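Local coordinates for protein leucine aminopeptidase A1, chloroplastic (Solanum lycopersicum, PDB 5D8N) that removes N-terminal amino acids such as leucine from peptides as a magnesium-dependent homohexameric M17 aminopeptidase, and also has chaperone activity, at residues 196-199 against 200-203. The protein carries 1 engineered substitution. Sequence-based numbering, arbitrary orientation.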
ATOM      1  N   GLY A 196     -35.578 -50.541  12.759  1.00 33.67           N
ATOM      2  CA  GLY A 196     -36.035 -50.641  14.137  1.00 34.21           C
ATOM      3  C   GLY A 196     -35.700 -49.439  15.000  1.00 38.81           C
ATOM      4  O   GLY A 196     -35.084 -48.480  14.533  1.00 37.33           O
ATOM      5  N   PRO A 197     -35.960 -49.554  16.308  1.00 41.22           N
ATOM      6  CA  PRO A 197     -35.931 -48.413  17.213  1.00 42.50           C
ATOM      7  C   PRO A 197     -34.578 -47.705  17.331  1.00 36.78           C
ATOM      8  O   PRO A 197     -34.542 -46.487  17.481  1.00 33.66           O
ATOM      9  CB  PRO A 197     -36.344 -49.022  18.562  1.00 44.91           C
ATOM     10  CG  PRO A 197     -37.229 -50.173  18.188  1.00 50.06           C
ATOM     11  CD  PRO A 197     -36.650 -50.715  16.905  1.00 48.04           C
ATOM     12  N   GLU A 198     -33.495 -48.469  17.415  1.00 34.97           N
ATOM     13  CA  GLU A 198     -32.182 -47.894  17.688  1.00 33.66           C
ATOM     14  C   GLU A 198     -31.721 -47.006  16.521  1.00 32.85           C
ATOM     15  O   GLU A 198     -31.182 -45.923  16.745  1.00 30.30           O
ATOM     16  CB  GLU A 198     -31.152 -48.987  17.977  1.00 34.45           C
ATOM     17  CG  GLU A 198     -29.881 -48.471  18.635  1.00 43.63           C
ATOM     18  CD  GLU A 198     -28.854 -49.553  18.957  1.00 53.25           C
ATOM     19  OE1 GLU A 198     -29.192 -50.761  18.946  1.00 62.00           O
ATOM     20  OE2 GLU A 198     -27.699 -49.185  19.274  1.00 49.14           O
ATOM     21  N   ILE A 199     -31.806 -47.525  15.297  1.00 32.20           N
ATOM     22  CA  ILE A 199     -31.331 -46.787  14.130  1.00 32.25           C
ATOM     23  C   ILE A 199     -32.218 -45.574  13.891  1.00 31.27           C
ATOM     24  O   ILE A 199     -31.706 -44.481  13.676  1.00 32.07           O
ATOM     25  CB  ILE A 199     -31.242 -47.664  12.868  1.00 32.21           C
ATOM     26  CG1 ILE A 199     -30.501 -46.894  11.766  1.00 31.42           C
ATOM     27  CG2 ILE A 199     -32.618 -48.107  12.397  1.00 30.15           C
ATOM     28  CD1 ILE A 199     -30.102 -47.737  10.578  1.00 29.17           C
ATOM     29  N   GLU A 200     -33.487 -45.691  14.254  1.00 30.07           N
ATOM     30  CA  GLU A 200     -34.390 -44.555  14.208  1.00 29.63           C
ATOM     31  C   GLU A 200     -34.098 -43.470  15.244  1.00 31.17           C
ATOM     32  O   GLU A 200     -34.201 -42.275  14.921  1.00 28.62           O
ATOM     33  CB  GLU A 200     -35.853 -44.985  14.286  1.00 33.37           C
ATOM     34  CG  GLU A 200     -36.317 -45.801  13.084  1.00 39.59           C
ATOM     35  CD  GLU A 200     -36.243 -45.077  11.740  1.00 42.44           C
ATOM     36  OE1 GLU A 200     -36.383 -43.829  11.678  1.00 41.88           O
ATOM     37  OE2 GLU A 200     -36.339 -45.795  10.716  1.00 42.71           O
ATOM     38  N   ARG A 201     -33.689 -43.868  16.448  1.00 30.27           N
ATOM     39  CA  ARG A 201     -33.239 -42.913  17.463  1.00 33.73           C
ATOM     40  C   ARG A 201     -32.014 -42.135  16.976  1.00 29.76           C
ATOM     41  O   ARG A 201     -31.864 -40.942  17.253  1.00 29.35           O
ATOM     42  CB  ARG A 201     -32.923 -43.578  18.810  1.00 35.32           C
ATOM     43  CG  ARG A 201     -34.172 -43.927  19.619  1.00 42.98           C
ATOM     44  CD  ARG A 201     -33.864 -44.291  21.076  1.00 43.47           C
ATOM     45  NE  ARG A 201     -33.048 -45.502  21.208  1.00 45.78           N
ATOM     46  CZ  ARG A 201     -33.539 -46.742  21.220  1.00 47.46           C
ATOM     47  NH1 ARG A 201     -34.841 -46.951  21.044  1.00 43.86           N
ATOM     48  NH2 ARG A 201     -32.712 -47.773  21.315  1.00 46.58           N
ATOM     49  N   LYS A 202     -31.097 -42.834  16.328  1.00 26.14           N
ATOM     50  CA  LYS A 202     -29.869 -42.201  15.893  1.00 26.65           C
ATOM     51  C   LYS A 202     -30.139 -41.213  14.753  1.00 26.01           C
ATOM     52  O   LYS A 202     -29.557 -40.129  14.696  1.00 28.29           O
ATOM     53  CB  LYS A 202     -28.878 -43.266  15.443  1.00 30.29           C
ATOM     54  CG  LYS A 202     -27.450 -42.743  15.335  1.00 41.08           C
ATOM     55  CD  LYS A 202     -26.761 -42.579  16.683  1.00 47.56           C
ATOM     56  CE  LYS A 202     -25.435 -41.841  16.519  1.00 56.25           C
ATOM     57  NZ  LYS A 202     -24.727 -41.622  17.814  1.00 58.43           N
ATOM     58  N   ILE A 203     -31.057 -41.573  13.871  1.00 23.58           N
ATOM     59  CA  ILE A 203     -31.459 -40.705  12.792  1.00 25.05           C
ATOM     60  C   ILE A 203     -32.107 -39.458  13.379  1.00 27.22           C
ATOM     61  O   ILE A 203     -31.873 -38.358  12.886  1.00 28.31           O
ATOM     62  CB  ILE A 203     -32.389 -41.418  11.790  1.00 24.43           C
ATOM     63  CG1 ILE A 203     -31.591 -42.435  10.968  1.00 25.18           C
ATOM     64  CG2 ILE A 203     -33.103 -40.440  10.868  1.00 25.54           C
ATOM     65  CD1 ILE A 203     -32.467 -43.405  10.204  1.00 25.93           C
TER
HETATM   66  O   HOH W   1     -36.679 -48.485  10.859  1.00 42.58           O
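E200 N donates to G196 O over 3.2 Å, the first of four consecutive i to i+4 backbone bonds that carry on through R201, K202 and I203 to the carbonyls of P197, E198 and I199. G196 sits at the N-cap with a positive phi, and P197 takes the first helical position, where its ring nitrogen, with no hydrogen to offer, costs the helix no backbone bond. The E200 side chain turns back toward this end: CG lies beside the backbone N (chi1 -65°) and 3.3 Å from G196 O, and the bend at chi2 swings the carboxylate toward the cap. There a water accepts from G196 N and donates to E200 OE2, at 2.7 Å from that oxygen, tying the acid to the residue ahead of the helix; OE2 also takes the backbone N-H of A34. This is the start of helix 197-221, which follows strand 187-191 of the N-terminal domain's mixed sheet. I199 and I203, one turn apart, make the buried stripe, I199 CG1 lying 4.3 Å from I203 CD1, and both rest on A34 of strand 31-35. On the exposed side R201 folds back along the helix, bent at chi3 (-64°), and one face of its guanidinium lies over P197 O and E198 CA, with NH1 3.6 Å from P197 CB. The E198 carboxylate is turned almost parallel to that guanidinium, planes 9° apart, yet E198 OE1 stays 5.2 Å from R201 NH2, too far for a salt bridge. E198 and K202 both touch I156 of helix 152-170.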